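Long-range contact in beta-methylmalyl-CoA dehydratase (Chloroflexus aurantiacus, PDB 4E3E), which catalyses the reversible dehydration of beta-methylmalyl-CoA to mesaconyl-CoA in the glyoxylate assimilation cycle: residues A190-G202 with F342-G352. Residues are numbered along the deposited sequence; the frame is centred on the assembly and turned at random.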
loop_
_atom_site.group_PDB
_atom_site.type_symbol
_atom_site.label_atom_id
_atom_site.label_comp_id
_atom_site.label_asym_id
_atom_site.label_seq_id
_atom_site.Cartn_x
_atom_site.Cartn_y
_atom_site.Cartn_z
ATOM N N ALA A 190 -3.438 25.221 -5.041
ATOM C CA ALA A 190 -4.561 24.710 -4.269
ATOM C C ALA A 190 -5.550 23.987 -5.185
ATOM O O ALA A 190 -6.092 22.955 -4.818
ATOM C CB ALA A 190 -5.254 25.821 -3.510
ATOM N N GLY A 191 -5.772 24.538 -6.376
ATOM C CA GLY A 191 -6.606 23.884 -7.364
ATOM C C GLY A 191 -7.916 24.584 -7.685
ATOM O O GLY A 191 -8.716 24.059 -8.454
ATOM N N SER A 192 -8.150 25.757 -7.109
ATOM C CA SER A 192 -9.369 26.507 -7.421
ATOM C C SER A 192 -9.210 27.985 -7.144
ATOM O O SER A 192 -8.450 28.383 -6.257
ATOM C CB SER A 192 -10.577 25.961 -6.639
ATOM O OG SER A 192 -11.753 26.696 -6.935
ATOM N N ASN A 193 -9.928 28.792 -7.918
ATOM C CA ASN A 193 -10.038 30.226 -7.670
ATOM C C ASN A 193 -11.153 30.575 -6.692
ATOM O O ASN A 193 -11.163 31.670 -6.140
ATOM C CB ASN A 193 -10.230 30.991 -8.982
ATOM C CG ASN A 193 -9.013 30.903 -9.877
ATOM O OD1 ASN A 193 -7.876 30.991 -9.408
ATOM N ND2 ASN A 193 -9.242 30.716 -11.173
ATOM N N TYR A 194 -12.068 29.632 -6.464
ATOM C CA TYR A 194 -13.204 29.839 -5.571
ATOM C C TYR A 194 -12.808 29.810 -4.099
ATOM O O TYR A 194 -12.295 28.814 -3.594
ATOM C CB TYR A 194 -14.317 28.823 -5.873
ATOM C CG TYR A 194 -14.930 29.022 -7.247
ATOM C CD1 TYR A 194 -15.782 30.102 -7.503
ATOM C CD2 TYR A 194 -14.653 28.145 -8.293
ATOM C CE1 TYR A 194 -16.346 30.297 -8.759
ATOM C CE2 TYR A 194 -15.212 28.335 -9.554
ATOM C CZ TYR A 194 -16.053 29.411 -9.779
ATOM O OH TYR A 194 -16.608 29.602 -11.025
ATOM N N LEU A 195 -13.062 30.920 -3.418
ATOM C CA LEU A 195 -12.763 31.049 -1.992
ATOM C C LEU A 195 -14.058 31.081 -1.171
ATOM O O LEU A 195 -15.160 30.967 -1.720
ATOM C CB LEU A 195 -11.873 32.283 -1.736
ATOM C CG LEU A 195 -10.486 32.215 -2.378
ATOM C CD1 LEU A 195 -9.718 33.526 -2.195
ATOM C CD2 LEU A 195 -9.682 31.042 -1.819
ATOM N N TRP A 196 -13.920 31.213 0.142
ATOM C CA TRP A 196 -15.057 31.204 1.070
ATOM C C TRP A 196 -16.141 32.160 0.640
ATOM O O TRP A 196 -17.326 31.803 0.622
ATOM C CB TRP A 196 -14.538 31.536 2.462
ATOM C CG TRP A 196 -15.535 31.645 3.597
ATOM C CD1 TRP A 196 -16.038 30.615 4.407
ATOM C CD2 TRP A 196 -16.105 32.890 4.153
ATOM N NE1 TRP A 196 -16.880 31.128 5.375
ATOM C CE2 TRP A 196 -16.958 32.487 5.278
ATOM C CE3 TRP A 196 -16.013 34.244 3.825
ATOM C CZ2 TRP A 196 -17.672 33.420 6.031
ATOM C CZ3 TRP A 196 -16.731 35.172 4.594
ATOM C CH2 TRP A 196 -17.548 34.767 5.663
ATOM N N ASP A 197 -15.736 33.368 0.259
ATOM C CA ASP A 197 -16.655 34.413 -0.182
ATOM C C ASP A 197 -17.509 34.008 -1.381
ATOM O O ASP A 197 -18.603 34.533 -1.544
ATOM C CB ASP A 197 -15.890 35.697 -0.524
ATOM C CG ASP A 197 -14.835 36.042 0.518
ATOM O OD1 ASP A 197 -13.906 35.232 0.723
ATOM O OD2 ASP A 197 -14.931 37.130 1.128
ATOM N N ASP A 198 -17.025 33.075 -2.201
ATOM C CA ASP A 198 -17.657 32.783 -3.491
ATOM C C ASP A 198 -18.709 31.678 -3.446
ATOM O O ASP A 198 -19.461 31.494 -4.404
ATOM C CB ASP A 198 -16.594 32.450 -4.551
ATOM C CG ASP A 198 -15.477 33.472 -4.594
ATOM O OD1 ASP A 198 -15.767 34.687 -4.603
ATOM O OD2 ASP A 198 -14.301 33.054 -4.616
ATOM N N TYR A 199 -18.756 30.939 -2.342
ATOM C CA TYR A 199 -19.735 29.869 -2.192
ATOM C C TYR A 199 -21.084 30.435 -1.744
ATOM O O TYR A 199 -21.137 31.387 -0.965
ATOM C CB TYR A 199 -19.192 28.783 -1.255
ATOM C CG TYR A 199 -18.172 27.920 -1.949
ATOM C CD1 TYR A 199 -16.821 28.286 -1.985
ATOM C CD2 TYR A 199 -18.565 26.755 -2.630
ATOM C CE1 TYR A 199 -15.890 27.507 -2.654
ATOM C CE2 TYR A 199 -17.638 25.971 -3.307
ATOM C CZ TYR A 199 -16.307 26.347 -3.305
ATOM O OH TYR A 199 -15.397 25.572 -3.962
ATOM N N GLU A 200 -22.166 29.874 -2.281
ATOM C CA GLU A 200 -23.518 30.341 -1.991
ATOM C C GLU A 200 -24.228 29.339 -1.102
ATOM O O GLU A 200 -24.304 28.152 -1.438
ATOM C CB GLU A 200 -24.316 30.535 -3.286
ATOM C CG GLU A 200 -23.794 31.656 -4.173
ATOM C CD GLU A 200 -24.176 31.484 -5.634
ATOM O OE1 GLU A 200 -25.327 31.079 -5.921
ATOM O OE2 GLU A 200 -23.320 31.760 -6.501
ATOM N N VAL A 201 -24.745 29.815 0.029
ATOM C CA VAL A 201 -25.480 28.956 0.965
ATOM C C VAL A 201 -26.684 28.370 0.226
ATOM O O VAL A 201 -27.413 29.097 -0.448
ATOM C CB VAL A 201 -25.927 29.749 2.208
ATOM C CG1 VAL A 201 -26.834 28.900 3.089
ATOM C CG2 VAL A 201 -24.707 30.246 3.000
ATOM N N GLY A 202 -26.841 27.076 0.307
ATOM C CA GLY A 202 -27.869 26.365 -0.405
ATOM C C GLY A 202 -27.481 25.828 -1.759
ATOM O O GLY A 202 -28.176 25.035 -2.308
ATOM N N PHE A 342 -23.342 12.843 5.156
ATOM C CA PHE A 342 -22.227 13.274 6.010
ATOM C C PHE A 342 -22.271 14.791 6.154
ATOM O O PHE A 342 -22.237 15.505 5.159
ATOM C CB PHE A 342 -20.896 12.813 5.373
ATOM C CG PHE A 342 -19.661 13.083 6.211
ATOM C CD1 PHE A 342 -19.538 12.578 7.505
ATOM C CD2 PHE A 342 -18.583 13.806 5.674
ATOM C CE1 PHE A 342 -18.386 12.827 8.262
ATOM C CE2 PHE A 342 -17.426 14.055 6.427
ATOM C CZ PHE A 342 -17.337 13.563 7.722
ATOM N N ASP A 343 -22.350 15.277 7.392
ATOM C CA ASP A 343 -22.566 16.690 7.677
ATOM C C ASP A 343 -21.376 17.125 8.520
ATOM O O ASP A 343 -21.162 16.615 9.618
ATOM C CB ASP A 343 -23.918 16.826 8.433
ATOM C CG ASP A 343 -24.151 18.204 9.090
ATOM O OD1 ASP A 343 -23.305 19.143 9.074
ATOM O OD2 ASP A 343 -25.246 18.346 9.663
ATOM N N TYR A 344 -20.587 18.060 8.001
ATOM C CA TYR A 344 -19.323 18.400 8.615
ATOM C C TYR A 344 -19.002 19.847 8.321
ATOM O O TYR A 344 -19.718 20.521 7.569
ATOM C CB TYR A 344 -18.197 17.466 8.110
ATOM C CG TYR A 344 -17.993 17.486 6.604
ATOM C CD1 TYR A 344 -18.976 16.985 5.740
ATOM C CD2 TYR A 344 -16.827 18.030 6.035
ATOM C CE1 TYR A 344 -18.808 17.005 4.362
ATOM C CE2 TYR A 344 -16.651 18.055 4.649
ATOM C CZ TYR A 344 -17.652 17.532 3.816
ATOM O OH TYR A 344 -17.498 17.545 2.438
ATOM N N THR A 345 -17.928 20.323 8.928
ATOM C CA THR A 345 -17.528 21.707 8.805
ATOM C C THR A 345 -16.083 21.790 8.322
ATOM O O THR A 345 -15.162 21.185 8.920
ATOM C CB THR A 345 -17.681 22.434 10.145
ATOM O OG1 THR A 345 -19.055 22.392 10.547
ATOM C CG2 THR A 345 -17.243 23.892 10.032
ATOM N N VAL A 346 -15.892 22.545 7.242
ATOM C CA VAL A 346 -14.570 22.725 6.652
ATOM C C VAL A 346 -14.086 24.140 6.922
ATOM O O VAL A 346 -14.885 25.051 7.186
ATOM C CB VAL A 346 -14.581 22.463 5.133
ATOM C CG1 VAL A 346 -14.965 21.010 4.844
ATOM C CG2 VAL A 346 -15.549 23.426 4.425
ATOM N N LEU A 347 -12.776 24.321 6.884
ATOM C CA LEU A 347 -12.189 25.646 6.914
ATOM C C LEU A 347 -11.783 25.992 5.483
ATOM O O LEU A 347 -11.284 25.123 4.761
ATOM C CB LEU A 347 -10.964 25.686 7.838
ATOM C CG LEU A 347 -11.135 25.216 9.291
ATOM C CD1 LEU A 347 -9.796 25.223 10.018
ATOM C CD2 LEU A 347 -12.150 26.072 10.039
HETATM N N MSE A 348 -11.989 27.248 5.079
HETATM C CA MSE A 348 -11.603 27.711 3.734
HETATM C C MSE A 348 -11.031 29.112 3.803
HETATM O O MSE A 348 -11.584 29.966 4.493
HETATM C CB MSE A 348 -12.840 27.680 2.834
HETATM C CG MSE A 348 -12.523 28.186 1.428
HETATM SE SE MSE A 348 -14.034 27.889 0.182
HETATM C CE MSE A 348 -14.262 25.917 0.085
ATOM N N PRO A 349 -9.929 29.381 3.070
ATOM C CA PRO A 349 -9.390 30.736 3.040
ATOM C C PRO A 349 -10.424 31.739 2.538
ATOM O O PRO A 349 -11.269 31.407 1.685
ATOM C CB PRO A 349 -8.249 30.644 2.033
ATOM C CG PRO A 349 -7.870 29.207 2.024
ATOM C CD PRO A 349 -9.144 28.461 2.225
ATOM N N ARG A 350 -10.354 32.945 3.077
ATOM C CA ARG A 350 -11.209 34.065 2.645
ATOM C C ARG A 350 -10.460 35.042 1.735
ATOM O O ARG A 350 -9.230 35.118 1.775
ATOM C CB ARG A 350 -11.728 34.822 3.860
ATOM C CG ARG A 350 -12.693 34.024 4.710
ATOM C CD ARG A 350 -13.177 34.827 5.913
ATOM N NE ARG A 350 -13.686 36.155 5.558
ATOM C CZ ARG A 350 -14.371 36.943 6.381
ATOM N NH1 ARG A 350 -14.648 36.556 7.618
ATOM N NH2 ARG A 350 -14.787 38.133 5.964
ATOM N N ARG A 351 -11.195 35.790 0.918
ATOM C CA ARG A 351 -10.561 36.815 0.090
ATOM C C ARG A 351 -10.042 37.969 0.950
ATOM O O ARG A 351 -10.689 38.369 1.917
ATOM C CB ARG A 351 -11.508 37.318 -0.995
ATOM C CG ARG A 351 -10.805 38.149 -2.061
ATOM C CD ARG A 351 -11.561 38.146 -3.373
ATOM N NE ARG A 351 -11.491 36.853 -4.035
ATOM C CZ ARG A 351 -12.524 36.042 -4.223
ATOM N NH1 ARG A 351 -13.743 36.387 -3.802
ATOM N NH2 ARG A 351 -12.330 34.891 -4.844
ATOM N N GLY A 352 -8.868 38.483 0.603
ATOM C CA GLY A 352 -8.226 39.533 1.383
ATOM C C GLY A 352 -8.100 40.822 0.603
ATOM O O GLY A 352 -9.048 41.598 0.528
HETATM O O HOH W 1 -9.869 34.091 -6.142
HETATM O O HOH W 2 -13.498 37.787 3.178
#
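The C-terminal tail, where it leaves strand 338-349 of the hotdog-type sheet, is bound by the 3-10 turn 196-198. R351 grips the carboxylate of D198 end-on. R351 NH1 donates to D198 OD1 at 2.8 Å and R351 NH2 to D198 OD2 at 2.7 Å, with the two planes nearly coplanar. D198 OD2 also accepts from L195 N at 2.7 Å, on its anti side, so one oxygen serves both the salt bridge and the backbone just before the turn. With D198 replaced by an alanine, the R351 guanidinium is likely to lose its carboxylate mate and L195 N its acceptor. L195 CB lies over one face of that guanidinium. D197 OD1 takes the backbone N of R351 at 2.8 Å, and W196 N donates to P349 O at 3.1 Å. With chi1 at 178°, the W196 indole swings out beside R350. R350 CD lies over one face, 3.9 Å from the centroid of the W196 six-membered ring, a CH-pi contact. W196 NE1 is hydrogen-bonded to A309 O on strand 307-318. Inside, M348 SE meets Y199 CE1 at 3.4 Å, obliquely to the ring. This Met-aromatic contact joins the strand to the residue after the turn. Together they fasten the C-terminal tail of a hotdog fold to the loop between helix 187-190 and strand 204-212.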